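Local coordinates for protein salmonella plasmid virulence: SpvB (PDB 6P0X) that is the N-terminal domain of a toxin that probably transfers ADP-ribose from NAD(+) to host actin and so breaks down the cytoskeleton, at residues L34-G39 / V47-A52; G191-L196 / Q261-A266; L265-P270 / I318-C323; R308-Y313 / A324-A329. All coordinates share one frame; numbering follows the deposited sequence.

Interaction 1: residues L34-G39 / V47-A52. With AKR (acrylic acid), chain D.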
loop_
_atom_site.group_PDB
_atom_site.type_symbol
_atom_site.label_atom_id
_atom_site.label_comp_id
_atom_site.label_asym_id
_atom_site.label_seq_id
_atom_site.Cartn_x
_atom_site.Cartn_y
_atom_site.Cartn_z
ATOM N N LEU A 34 5.783 -12.843 1.357
ATOM C CA LEU A 34 6.936 -12.360 2.095
ATOM C C LEU A 34 8.200 -12.828 1.386
ATOM O O LEU A 34 8.311 -14.000 1.019
ATOM C CB LEU A 34 6.893 -12.865 3.535
ATOM C CG LEU A 34 6.099 -11.952 4.469
ATOM C CD1 LEU A 34 5.756 -12.650 5.775
ATOM C CD2 LEU A 34 6.902 -10.686 4.731
ATOM N N HIS A 35 9.134 -11.910 1.168
ATOM C CA HIS A 35 10.377 -12.220 0.480
ATOM C C HIS A 35 11.550 -11.893 1.387
ATOM O O HIS A 35 11.538 -10.875 2.085
ATOM C CB HIS A 35 10.494 -11.443 -0.830
ATOM C CG HIS A 35 9.485 -11.844 -1.859
ATOM N ND1 HIS A 35 9.362 -13.139 -2.313
ATOM C CD2 HIS A 35 8.552 -11.122 -2.522
ATOM C CE1 HIS A 35 8.397 -13.197 -3.215
ATOM N NE2 HIS A 35 7.889 -11.987 -3.358
ATOM N N TYR A 36 12.555 -12.767 1.387
ATOM C CA TYR A 36 13.772 -12.545 2.155
ATOM C C TYR A 36 14.937 -12.266 1.215
ATOM O O TYR A 36 15.149 -13.000 0.243
ATOM C CB TYR A 36 14.104 -13.744 3.042
ATOM C CG TYR A 36 15.414 -13.586 3.781
ATOM C CD1 TYR A 36 15.484 -12.825 4.941
ATOM C CD2 TYR A 36 16.580 -14.182 3.315
ATOM C CE1 TYR A 36 16.674 -12.668 5.626
ATOM C CE2 TYR A 36 17.781 -14.031 3.993
ATOM C CZ TYR A 36 17.818 -13.271 5.150
ATOM O OH TYR A 36 19.003 -13.112 5.836
ATOM N N SER A 37 15.690 -11.210 1.512
ATOM C CA SER A 37 16.923 -10.893 0.804
ATOM C C SER A 37 18.008 -10.634 1.837
ATOM O O SER A 37 17.812 -9.830 2.753
ATOM C CB SER A 37 16.745 -9.677 -0.109
ATOM O OG SER A 37 17.946 -9.384 -0.800
ATOM N N SER A 38 19.147 -11.316 1.693
ATOM C CA SER A 38 20.221 -11.172 2.671
ATOM C C SER A 38 20.746 -9.746 2.759
ATOM O O SER A 38 21.301 -9.366 3.795
ATOM C CB SER A 38 21.374 -12.120 2.340
ATOM O OG SER A 38 21.970 -11.774 1.102
ATOM N N GLY A 39 20.584 -8.952 1.706
ATOM C CA GLY A 39 20.994 -7.566 1.734
ATOM C C GLY A 39 19.927 -6.582 2.147
ATOM O O GLY A 39 20.193 -5.377 2.191
ATOM N N VAL A 47 14.596 -7.108 9.761
ATOM C CA VAL A 47 15.701 -7.056 8.811
ATOM C C VAL A 47 15.559 -8.177 7.790
ATOM O O VAL A 47 15.286 -9.330 8.144
ATOM C CB VAL A 47 17.041 -7.138 9.558
ATOM C CG1 VAL A 47 18.198 -7.282 8.581
ATOM C CG2 VAL A 47 17.225 -5.902 10.422
ATOM N N GLY A 48 15.740 -7.838 6.513
ATOM C CA GLY A 48 15.835 -8.813 5.447
ATOM C C GLY A 48 14.522 -9.222 4.805
ATOM O O GLY A 48 14.519 -9.632 3.640
ATOM N N TRP A 49 13.413 -9.140 5.529
ATOM C CA TRP A 49 12.119 -9.541 4.998
ATOM C C TRP A 49 11.322 -8.324 4.549
ATOM O O TRP A 49 11.417 -7.244 5.139
ATOM C CB TRP A 49 11.311 -10.324 6.036
ATOM C CG TRP A 49 11.806 -11.710 6.279
ATOM C CD1 TRP A 49 12.690 -12.109 7.238
ATOM C CD2 TRP A 49 11.434 -12.890 5.557
ATOM N NE1 TRP A 49 12.896 -13.466 7.155
ATOM C CE2 TRP A 49 12.136 -13.969 6.131
ATOM C CE3 TRP A 49 10.578 -13.138 4.480
ATOM C CZ2 TRP A 49 12.008 -15.276 5.666
ATOM C CZ3 TRP A 49 10.453 -14.438 4.016
ATOM C CH2 TRP A 49 11.163 -15.490 4.610
ATOM N N SER A 50 10.518 -8.514 3.505
ATOM C CA SER A 50 9.697 -7.434 2.982
ATOM C C SER A 50 8.460 -8.005 2.307
ATOM O O SER A 50 8.485 -9.104 1.746
ATOM C CB SER A 50 10.472 -6.567 1.985
ATOM O OG SER A 50 10.941 -7.354 0.908
ATOM N N CYS A 51 7.378 -7.231 2.371
ATOM C CA CYS A 51 6.139 -7.517 1.648
ATOM C C CYS A 51 5.478 -6.163 1.387
ATOM O O CYS A 51 4.746 -5.644 2.233
ATOM C CB CYS A 51 5.220 -8.450 2.421
ATOM S SG CYS A 51 3.625 -8.722 1.606
ATOM N N ALA A 52 5.787 -5.581 0.236
ATOM C CA ALA A 52 5.322 -4.250 -0.110
ATOM C C ALA A 52 4.380 -4.315 -1.305
ATOM O O ALA A 52 4.498 -5.192 -2.167
ATOM C CB ALA A 52 6.497 -3.316 -0.424
HETATM C CA AKR D . 3.438 0.421 2.537
HETATM C CB AKR D . 4.415 1.226 2.885
HETATM C C AKR D . 3.741 -0.816 1.695
HETATM O O AKR D . 4.019 -0.696 0.469
HETATM O OXT AKR D . 3.713 -1.953 2.233
#

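Interaction 2: residues G191-L196 / Q261-A266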
loop_
_atom_site.group_PDB
_atom_site.type_symbol
_atom_site.label_atom_id
_atom_site.label_comp_id
_atom_site.label_asym_id
_atom_site.label_seq_id
_atom_site.Cartn_x
_atom_site.Cartn_y
_atom_site.Cartn_z
ATOM N N GLY A 191 1.595 7.370 17.815
ATOM C CA GLY A 191 2.414 7.197 18.998
ATOM C C GLY A 191 1.859 6.231 20.024
ATOM O O GLY A 191 2.297 6.235 21.179
ATOM N N ASP A 192 0.911 5.388 19.616
ATOM C CA ASP A 192 0.323 4.417 20.531
ATOM C C ASP A 192 1.400 3.533 21.144
ATOM O O ASP A 192 2.239 2.970 20.433
ATOM C CB ASP A 192 -0.708 3.552 19.804
ATOM C CG ASP A 192 -1.883 4.352 19.289
ATOM O OD1 ASP A 192 -1.992 5.546 19.637
ATOM O OD2 ASP A 192 -2.702 3.782 18.536
ATOM N N ASN A 193 1.380 3.431 22.472
ATOM C CA ASN A 193 2.292 2.592 23.248
ATOM C C ASN A 193 3.748 3.021 23.104
ATOM O O ASN A 193 4.658 2.220 23.339
ATOM C CB ASN A 193 2.139 1.113 22.871
ATOM C CG ASN A 193 0.737 0.595 23.118
ATOM O OD1 ASN A 193 0.157 0.819 24.181
ATOM N ND2 ASN A 193 0.177 -0.093 22.127
ATOM N N VAL A 194 3.992 4.278 22.744
ATOM C CA VAL A 194 5.339 4.814 22.594
ATOM C C VAL A 194 5.577 5.826 23.705
ATOM O O VAL A 194 4.763 6.735 23.912
ATOM C CB VAL A 194 5.545 5.454 21.210
ATOM C CG1 VAL A 194 6.943 6.045 21.101
ATOM C CG2 VAL A 194 5.308 4.434 20.102
ATOM N N ASP A 195 6.681 5.661 24.426
ATOM C CA ASP A 195 7.090 6.642 25.427
ATOM C C ASP A 195 7.618 7.880 24.711
ATOM O O ASP A 195 8.695 7.846 24.108
ATOM C CB ASP A 195 8.144 6.041 26.349
ATOM C CG ASP A 195 8.622 7.016 27.407
ATOM O OD1 ASP A 195 7.908 8.003 27.681
ATOM O OD2 ASP A 195 9.717 6.794 27.964
ATOM N N LEU A 196 6.866 8.975 24.780
ATOM C CA LEU A 196 7.162 10.174 24.009
ATOM C C LEU A 196 8.216 11.065 24.656
ATOM O O LEU A 196 8.336 12.232 24.267
ATOM C CB LEU A 196 5.878 10.972 23.771
ATOM C CG LEU A 196 4.793 10.234 22.984
ATOM C CD1 LEU A 196 3.603 11.140 22.726
ATOM C CD2 LEU A 196 5.357 9.702 21.674
ATOM N N GLN A 261 -9.438 -4.609 19.131
ATOM C CA GLN A 261 -9.862 -3.986 20.379
ATOM C C GLN A 261 -8.746 -3.221 21.076
ATOM O O GLN A 261 -9.037 -2.391 21.945
ATOM C CB GLN A 261 -10.423 -5.043 21.339
ATOM N N ASN A 262 -7.487 -3.479 20.729
ATOM C CA ASN A 262 -6.342 -2.840 21.359
ATOM C C ASN A 262 -5.533 -2.062 20.328
ATOM O O ASN A 262 -5.776 -2.134 19.120
ATOM C CB ASN A 262 -5.441 -3.877 22.042
ATOM C CG ASN A 262 -6.177 -4.694 23.082
ATOM O OD1 ASN A 262 -6.755 -5.735 22.771
ATOM N ND2 ASN A 262 -6.157 -4.229 24.326
ATOM N N SER A 263 -4.547 -1.325 20.823
ATOM C CA SER A 263 -3.637 -0.575 19.974
ATOM C C SER A 263 -2.449 -1.451 19.588
ATOM O O SER A 263 -2.101 -2.407 20.284
ATOM C CB SER A 263 -3.166 0.694 20.687
ATOM O OG SER A 263 -2.498 0.384 21.898
ATOM N N TRP A 264 -1.821 -1.112 18.466
ATOM C CA TRP A 264 -0.727 -1.934 17.972
ATOM C C TRP A 264 0.508 -1.796 18.855
ATOM O O TRP A 264 0.700 -0.795 19.548
ATOM C CB TRP A 264 -0.386 -1.586 16.520
ATOM C CG TRP A 264 -0.285 -0.121 16.176
ATOM C CD1 TRP A 264 -0.200 0.940 17.037
ATOM C CD2 TRP A 264 -0.256 0.433 14.856
ATOM N NE1 TRP A 264 -0.121 2.119 16.329
ATOM C CE2 TRP A 264 -0.154 1.833 14.989
ATOM C CE3 TRP A 264 -0.309 -0.120 13.573
ATOM C CZ2 TRP A 264 -0.104 2.685 13.887
ATOM C CZ3 TRP A 264 -0.258 0.728 12.479
ATOM C CH2 TRP A 264 -0.156 2.114 12.642
ATOM N N LEU A 265 1.345 -2.829 18.826
ATOM C CA LEU A 265 2.514 -2.879 19.688
ATOM C C LEU A 265 3.605 -1.943 19.183
ATOM O O LEU A 265 3.685 -1.627 17.995
ATOM C CB LEU A 265 3.058 -4.307 19.765
ATOM C CG LEU A 265 2.166 -5.358 20.426
ATOM C CD1 LEU A 265 2.757 -6.745 20.240
ATOM C CD2 LEU A 265 1.993 -5.045 21.903
ATOM N N ALA A 266 4.460 -1.513 20.103
ATOM C CA ALA A 266 5.622 -0.700 19.778
ATOM C C ALA A 266 6.849 -1.599 19.786
ATOM O O ALA A 266 7.090 -2.315 20.764
ATOM C CB ALA A 266 5.792 0.448 20.774
#

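Interaction 3: residues L265-P270 / I318-C323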
loop_
_atom_site.group_PDB
_atom_site.type_symbol
_atom_site.label_atom_id
_atom_site.label_comp_id
_atom_site.label_asym_id
_atom_site.label_seq_id
_atom_site.Cartn_x
_atom_site.Cartn_y
_atom_site.Cartn_z
ATOM N N LEU A 265 1.345 -2.829 18.826
ATOM C CA LEU A 265 2.514 -2.879 19.688
ATOM C C LEU A 265 3.605 -1.943 19.183
ATOM O O LEU A 265 3.685 -1.627 17.995
ATOM C CB LEU A 265 3.058 -4.307 19.765
ATOM C CG LEU A 265 2.166 -5.358 20.426
ATOM C CD1 LEU A 265 2.757 -6.745 20.240
ATOM C CD2 LEU A 265 1.993 -5.045 21.903
ATOM N N ALA A 266 4.460 -1.513 20.103
ATOM C CA ALA A 266 5.622 -0.700 19.778
ATOM C C ALA A 266 6.849 -1.599 19.786
ATOM O O ALA A 266 7.090 -2.315 20.764
ATOM C CB ALA A 266 5.792 0.448 20.774
ATOM N N ARG A 267 7.617 -1.562 18.701
ATOM C CA ARG A 267 8.761 -2.447 18.561
ATOM C C ARG A 267 9.932 -1.962 19.408
ATOM O O ARG A 267 10.001 -0.804 19.826
ATOM C CB ARG A 267 9.190 -2.550 17.097
ATOM C CG ARG A 267 9.596 -1.228 16.480
ATOM C CD ARG A 267 9.669 -1.323 14.963
ATOM N NE ARG A 267 10.772 -2.166 14.511
ATOM C CZ ARG A 267 10.897 -2.629 13.272
ATOM N NH1 ARG A 267 9.973 -2.340 12.361
ATOM N NH2 ARG A 267 11.938 -3.384 12.946
ATOM N N GLN A 268 10.869 -2.876 19.650
ATOM C CA GLN A 268 12.045 -2.560 20.446
ATOM C C GLN A 268 13.116 -1.831 19.652
ATOM O O GLN A 268 13.998 -1.213 20.256
ATOM C CB GLN A 268 12.640 -3.839 21.037
ATOM C CG GLN A 268 11.808 -4.459 22.133
ATOM C CD GLN A 268 12.440 -5.715 22.691
ATOM O OE1 GLN A 268 13.647 -5.764 22.926
ATOM N NE2 GLN A 268 11.627 -6.740 22.908
ATOM N N ASP A 269 13.060 -1.882 18.321
ATOM C CA ASP A 269 14.097 -1.315 17.460
ATOM C C ASP A 269 13.521 -0.270 16.504
ATOM O O ASP A 269 13.620 -0.413 15.280
ATOM C CB ASP A 269 14.807 -2.424 16.685
ATOM C CG ASP A 269 13.868 -3.196 15.762
ATOM O OD1 ASP A 269 12.669 -3.341 16.091
ATOM O OD2 ASP A 269 14.335 -3.640 14.691
ATOM N N PRO A 270 12.942 0.810 17.023
ATOM C CA PRO A 270 12.395 1.833 16.127
ATOM C C PRO A 270 13.512 2.580 15.417
ATOM O O PRO A 270 14.624 2.721 15.930
ATOM C CB PRO A 270 11.614 2.754 17.072
ATOM C CG PRO A 270 12.315 2.622 18.379
ATOM C CD PRO A 270 12.974 1.269 18.424
ATOM N N ILE A 318 18.581 -3.684 19.144
ATOM C CA ILE A 318 19.487 -3.476 18.015
ATOM C C ILE A 318 18.803 -3.814 16.694
ATOM O O ILE A 318 18.782 -3.000 15.766
ATOM C CB ILE A 318 20.779 -4.290 18.210
ATOM C CG1 ILE A 318 21.483 -3.860 19.495
ATOM C CG2 ILE A 318 21.706 -4.117 17.017
ATOM C CD1 ILE A 318 22.668 -4.724 19.860
ATOM N N LEU A 319 18.237 -5.014 16.585
ATOM C CA LEU A 319 17.575 -5.437 15.360
ATOM C C LEU A 319 16.502 -6.456 15.707
ATOM O O LEU A 319 16.633 -7.225 16.663
ATOM C CB LEU A 319 18.553 -6.060 14.352
ATOM C CG LEU A 319 18.571 -7.599 14.345
ATOM C CD1 LEU A 319 18.359 -8.159 12.950
ATOM C CD2 LEU A 319 19.840 -8.162 14.960
ATOM N N THR A 320 15.424 -6.433 14.939
ATOM C CA THR A 320 14.403 -7.466 15.003
ATOM C C THR A 320 14.549 -8.374 13.791
ATOM O O THR A 320 14.611 -7.893 12.655
ATOM C CB THR A 320 13.005 -6.855 15.053
ATOM O OG1 THR A 320 12.844 -6.154 16.293
ATOM C CG2 THR A 320 11.963 -7.946 14.962
ATOM N N GLN A 321 14.604 -9.682 14.033
ATOM C CA GLN A 321 14.770 -10.666 12.973
ATOM C C GLN A 321 13.662 -11.703 13.068
ATOM O O GLN A 321 13.405 -12.246 14.148
ATOM C CB GLN A 321 16.137 -11.355 13.070
ATOM C CG GLN A 321 16.448 -12.283 11.907
ATOM C CD GLN A 321 16.738 -11.528 10.626
ATOM O OE1 GLN A 321 17.454 -10.528 10.634
ATOM N NE2 GLN A 321 16.177 -11.999 9.518
ATOM N N LEU A 322 13.021 -11.986 11.938
ATOM C CA LEU A 322 12.010 -13.032 11.903
ATOM C C LEU A 322 12.670 -14.385 12.122
ATOM O O LEU A 322 13.661 -14.719 11.464
ATOM C CB LEU A 322 11.266 -13.024 10.569
ATOM C CG LEU A 322 10.244 -14.154 10.413
ATOM C CD1 LEU A 322 8.923 -13.757 11.056
ATOM C CD2 LEU A 322 10.044 -14.537 8.951
ATOM N N CYS A 323 12.130 -15.164 13.047
ATOM C CA CYS A 323 12.707 -16.462 13.346
ATOM C C CYS A 323 11.789 -17.630 13.027
ATOM O O CYS A 323 12.292 -18.733 12.791
ATOM C CB CYS A 323 13.137 -16.534 14.823
ATOM S SG CYS A 323 11.800 -16.370 16.020
#

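Interaction 4: residues R308-Y313 / A324-A329. With AKR (acrylic acid), chain E.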
loop_
_atom_site.group_PDB
_atom_site.type_symbol
_atom_site.label_atom_id
_atom_site.label_comp_id
_atom_site.label_asym_id
_atom_site.label_seq_id
_atom_site.Cartn_x
_atom_site.Cartn_y
_atom_site.Cartn_z
ATOM N N ARG A 308 -4.540 -18.242 9.673
ATOM C CA ARG A 308 -3.769 -17.294 10.473
ATOM C C ARG A 308 -2.288 -17.588 10.285
ATOM O O ARG A 308 -1.785 -18.582 10.811
ATOM C CB ARG A 308 -4.153 -17.394 11.952
ATOM C CG ARG A 308 -3.277 -16.577 12.891
ATOM C CD ARG A 308 -3.686 -16.786 14.335
ATOM N NE ARG A 308 -3.147 -15.743 15.204
ATOM C CZ ARG A 308 -3.245 -15.749 16.530
ATOM N NH1 ARG A 308 -3.865 -16.742 17.149
ATOM N NH2 ARG A 308 -2.724 -14.758 17.240
ATOM N N LEU A 309 -1.580 -16.729 9.559
ATOM C CA LEU A 309 -0.132 -16.833 9.454
ATOM C C LEU A 309 0.465 -16.053 10.617
ATOM O O LEU A 309 0.395 -14.819 10.648
ATOM C CB LEU A 309 0.363 -16.301 8.111
ATOM C CG LEU A 309 1.883 -16.154 7.968
ATOM C CD1 LEU A 309 2.580 -17.500 8.107
ATOM C CD2 LEU A 309 2.258 -15.483 6.650
ATOM N N LEU A 310 1.046 -16.778 11.568
ATOM C CA LEU A 310 1.641 -16.207 12.766
ATOM C C LEU A 310 3.150 -16.173 12.604
ATOM O O LEU A 310 3.773 -17.191 12.263
ATOM C CB LEU A 310 1.264 -17.008 14.013
ATOM C CG LEU A 310 1.628 -16.340 15.344
ATOM C CD1 LEU A 310 1.073 -14.922 15.429
ATOM C CD2 LEU A 310 1.156 -17.184 16.525
ATOM N N LEU A 311 3.718 -14.994 12.839
ATOM C CA LEU A 311 5.137 -14.720 12.696
ATOM C C LEU A 311 5.756 -14.570 14.077
ATOM O O LEU A 311 5.206 -13.875 14.937
ATOM C CB LEU A 311 5.356 -13.446 11.880
ATOM C CG LEU A 311 4.601 -13.345 10.551
ATOM C CD1 LEU A 311 4.734 -11.949 9.957
ATOM C CD2 LEU A 311 5.071 -14.403 9.560
ATOM N N GLU A 312 6.884 -15.234 14.293
ATOM C CA GLU A 312 7.656 -15.124 15.521
ATOM C C GLU A 312 8.972 -14.429 15.206
ATOM O O GLU A 312 9.666 -14.812 14.251
ATOM C CB GLU A 312 7.915 -16.502 16.134
ATOM C CG GLU A 312 6.662 -17.321 16.391
ATOM C CD GLU A 312 6.969 -18.669 17.014
ATOM O OE1 GLU A 312 7.766 -18.713 17.976
ATOM O OE2 GLU A 312 6.417 -19.684 16.540
ATOM N N TYR A 313 9.324 -13.447 16.036
ATOM C CA TYR A 313 10.484 -12.594 15.835
ATOM C C TYR A 313 11.458 -12.735 16.993
ATOM O O TYR A 313 11.064 -12.999 18.133
ATOM C CB TYR A 313 10.096 -11.113 15.740
ATOM C CG TYR A 313 9.348 -10.712 14.497
ATOM C CD1 TYR A 313 10.027 -10.361 13.339
ATOM C CD2 TYR A 313 7.962 -10.655 14.489
ATOM C CE1 TYR A 313 9.347 -9.981 12.202
ATOM C CE2 TYR A 313 7.274 -10.276 13.360
ATOM C CZ TYR A 313 7.971 -9.940 12.217
ATOM O OH TYR A 313 7.291 -9.562 11.085
ATOM N N ALA A 324 10.470 -17.438 13.011
ATOM C CA ALA A 324 9.601 -18.571 12.715
ATOM C C ALA A 324 8.294 -18.087 12.105
ATOM O O ALA A 324 7.922 -16.921 12.236
ATOM C CB ALA A 324 9.327 -19.415 13.968
ATOM N N ALA A 325 7.598 -19.004 11.435
ATOM C CA ALA A 325 6.293 -18.702 10.865
ATOM C C ALA A 325 5.502 -19.993 10.726
ATOM O O ALA A 325 6.069 -21.043 10.413
ATOM C CB ALA A 325 6.419 -18.010 9.506
ATOM N N ARG A 326 4.192 -19.908 10.961
ATOM C CA ARG A 326 3.321 -21.059 10.724
ATOM C C ARG A 326 1.883 -20.593 10.562
ATOM O O ARG A 326 1.507 -19.526 11.047
ATOM C CB ARG A 326 3.422 -22.089 11.854
ATOM C CG ARG A 326 3.611 -21.471 13.216
ATOM C CD ARG A 326 2.512 -21.864 14.166
ATOM N NE ARG A 326 2.728 -21.275 15.482
ATOM C CZ ARG A 326 2.142 -21.697 16.596
ATOM N NH1 ARG A 326 1.303 -22.723 16.560
ATOM N NH2 ARG A 326 2.403 -21.097 17.750
ATOM N N THR A 327 1.075 -21.411 9.885
ATOM C CA THR A 327 -0.319 -21.072 9.607
ATOM C C THR A 327 -1.224 -21.955 10.458
ATOM O O THR A 327 -1.284 -23.174 10.262
ATOM C CB THR A 327 -0.652 -21.229 8.126
ATOM O OG1 THR A 327 -0.349 -22.565 7.706
ATOM C CG2 THR A 327 0.135 -20.235 7.292
ATOM N N LEU A 328 -1.927 -21.327 11.394
ATOM C CA LEU A 328 -2.894 -21.979 12.260
ATOM C C LEU A 328 -4.312 -21.871 11.706
ATOM O O LEU A 328 -4.661 -20.925 10.984
ATOM C CB LEU A 328 -2.852 -21.374 13.666
ATOM C CG LEU A 328 -1.524 -21.321 14.429
ATOM C CD1 LEU A 328 -0.767 -20.041 14.105
ATOM C CD2 LEU A 328 -1.732 -21.450 15.936
ATOM N N ALA A 329 -5.119 -22.881 12.040
ATOM C CA ALA A 329 -6.552 -22.928 11.779
ATOM C C ALA A 329 -7.266 -23.209 13.097
ATOM O O ALA A 329 -6.750 -23.932 13.951
ATOM C CB ALA A 329 -6.916 -23.994 10.741
HETATM C CA AKR E . 9.767 -22.548 17.596
HETATM C CB AKR E . 10.565 -23.581 17.782
HETATM C C AKR E . 8.251 -22.738 17.582
HETATM O O AKR E . 7.579 -22.463 16.552
HETATM O OXT AKR E . 7.668 -23.176 18.608
#

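Interaction 1: residues L34-G39 / V47-A52
Y36 holds CG opposite its backbone N (chi1 176°), and W49 holds CG opposite its carbonyl carbon (chi1 -73°). These torsions place the root of the tyrosine side chain over the indole. CB of Y36 lies 3.5 Å from the centroid of the six-membered ring of W49. It sits almost on the ring normal, so this is a CH-pi contact over the face. Further out the phenol slants across the five-membered ring, with CD1 of Y36 3.5 Å from NE1 of W49. The ring planes are 51° apart, which is neither a stack nor an edge-to-face pair. L34 meets the benzo part of the same indole, CB to CE3 of W49 at 3.8 Å. Its CD2 branch meets CB of C51 at 3.6 Å.

The backbones run antiparallel. H35 and S50 form a hydrogen-bonded pair, each N bonded to the other's O at 2.9 Å. Y36 and W49 form the next, non-hydrogen-bonded pair. S37 N then bonds to G48 O at 2.9 Å. G48 has no side chain, and the Y36 ring runs close beside it, CE1 being 3.9 Å from CA of G48. At the far end C51 and A52 line a pocket holding acrylic acid, and A52 presents CB to it.

Strand 16-19 pairs with strand 33-36 on its other side and completes a three-stranded antiparallel sheet. I16 and L18 of that strand touch the W49 side chain. L322 of strand 321-328 also packs on the indole.

Interaction 2: residues G191-L196 / Q261-A266
N193 is the third residue of a type II beta turn from G191 to V194, with the positive phi (63°) usual there, and the turn lies against the extended chain S263 to A266. The turn is closed by V194 N bonding to G191 O at 3.0 Å.

The amide of N193 carries the contact. Its ND2 donates to W264 O at 2.7 Å and also to S263 OG at 2.7 Å. The carbonyl oxygen lies in the amide plane of N193. The nitrogen in turn stands above the carbonyl plane of W264, away from the usual lone-pair direction. The hydroxyl is tilted 33° out of the amide plane, and its bond is the more bent of the two.

A266 packs against the turn. Its CB is 3.3 Å from N193 O and 4.1 Å from CG2 of V194, the branch that lies beside the valine backbone N. The D192 side chain crosses that of W264 at about a right angle. OD2 of D192 is 3.8 Å from NE1 of W264, too far for a bond. That indole N-H goes to N190 OD1, which also receives D192 N.

R284 links the two loops from outside. It bonds to D192 O and L265 O and makes a cation-pi contact with W264.

The chemistry is thus mostly polar, with a small apolar patch at A266. One side-chain nitrogen gives bonds to a backbone carbonyl and a hydroxyl, which fixes which end of the N193 amide faces the second loop and ties a surface turn to a chain without regular secondary structure.

Interaction 3: residues L265-P270 / I318-C323
D269 and T320 meet with their side chains crossing at about a right angle, where a side-on arginine-aspartate salt bridge is set against the residues leading into strand 321-328. The loop holding the salt bridge comes just before strand 271-273, so the contact joins two loop ends of the beta-rich domain.

Within the loop, R267 grips D269 with two nitrogens. NE bonds to OD1 of D269 at 2.7 Å, and NH2 bonds to OD2 of D269 at 3.0 Å. Both oxygens lie close to the guanidinium plane, at its edge. The carboxylate is turned out of that plane. OD1 is met from above the carboxylate plane (52° out of it), and OD2 on its syn side but also out of the plane.

T320 approaches the same carboxylate from residues 318-323. Its OG1 stands beside its own backbone N (chi1 -67°), which lets hydroxyl and N-H reach the same carboxylate. OG1 donates to OD1 of D269 at 2.8 Å, and N donates to OD2 of D269 at 3.0 Å. Both bonds are weak.

Each carboxylate oxygen therefore has one partner from each segment. OD2 has a third, N42 ND2. The buried aspartate is probably kept ionised by this setting. R267 is held in turn by N42 OD1 at NH2, and by the carbonyls of G43 and R284 at NH1. Both members of the ion pair thus have further partners.

The arginine itself barely reaches the second segment: its NH2 comes obliquely to CB of T320, at 4.2 Å.

Interaction 4: residues R308-Y313 / A324-A329
R308 to E312 pair in antiparallel register with A324 to L328, and six backbone hydrogen bonds join the strands. The hydrogen-bonded pairs are R308 with L328, L310 with R326 and E312 with A324. Between them stand the non-hydrogen-bonded pairs L309 with T327 and L311 with A325. The strand axes are 156° apart.

On the face of L309, L311, A325 and T327 the contacts are small and apolar. CD1 of L309 lies 3.8 Å from CG2 of T327. CD2 of L311 lies 3.9 Å from CB of A325. L18 of strand 16-19 touches L311 and A325.

The other face mixes apolar and charged groups. L328 turns CD1 diagonally to CB of L310, at 3.7 Å. E312 holds CG opposite its carbonyl carbon (chi1 -55°) and stretches over CB of A324. Its OE2 ends 4.2 Å from NE of R326, too far for a salt bridge, though the opposite charges probably attract. The same OE2 is 3.0 Å from O of a bound acrylic acid.

Further out, R308 extends away in a straight chain to partners beyond the pair. Its guanidinium bonds to Y330 OH, Q288 OE1 and D251 O. Strand 288-293 flanks the first strand on its other side, with backbone bonds from V289 to L309.

E312 O takes A324 N at 3.0 Å and also the backbone N of C323. Two successive N-H groups on one carbonyl make a classic beta bulge, here in the long hairpin of strands 304-314 and 321-328 near the C-terminal end of the chain.

Interactions 1, 3 and 4 meet around strand 321-328. The residues leading into it take part in interaction 3 and its later half in interaction 4. Between interactions 1 and 3, V47 N bonds to T320 O at 3.0 Å. L34 CD1 touches L311 CD2 at 4.2 Å, joining interaction 1 to interaction 4. Interaction 2 stands apart at the surface. It shares L265 and A266 with interaction 3, but its nearest atoms are about 13 Å from interaction 1 and about 9 Å from interaction 4. One acrylic acid lies by C51 and A52 of interaction 1, another by E312 of interaction 4. The probable transferase activity belongs to the whole protein, this chain being its N-terminal part.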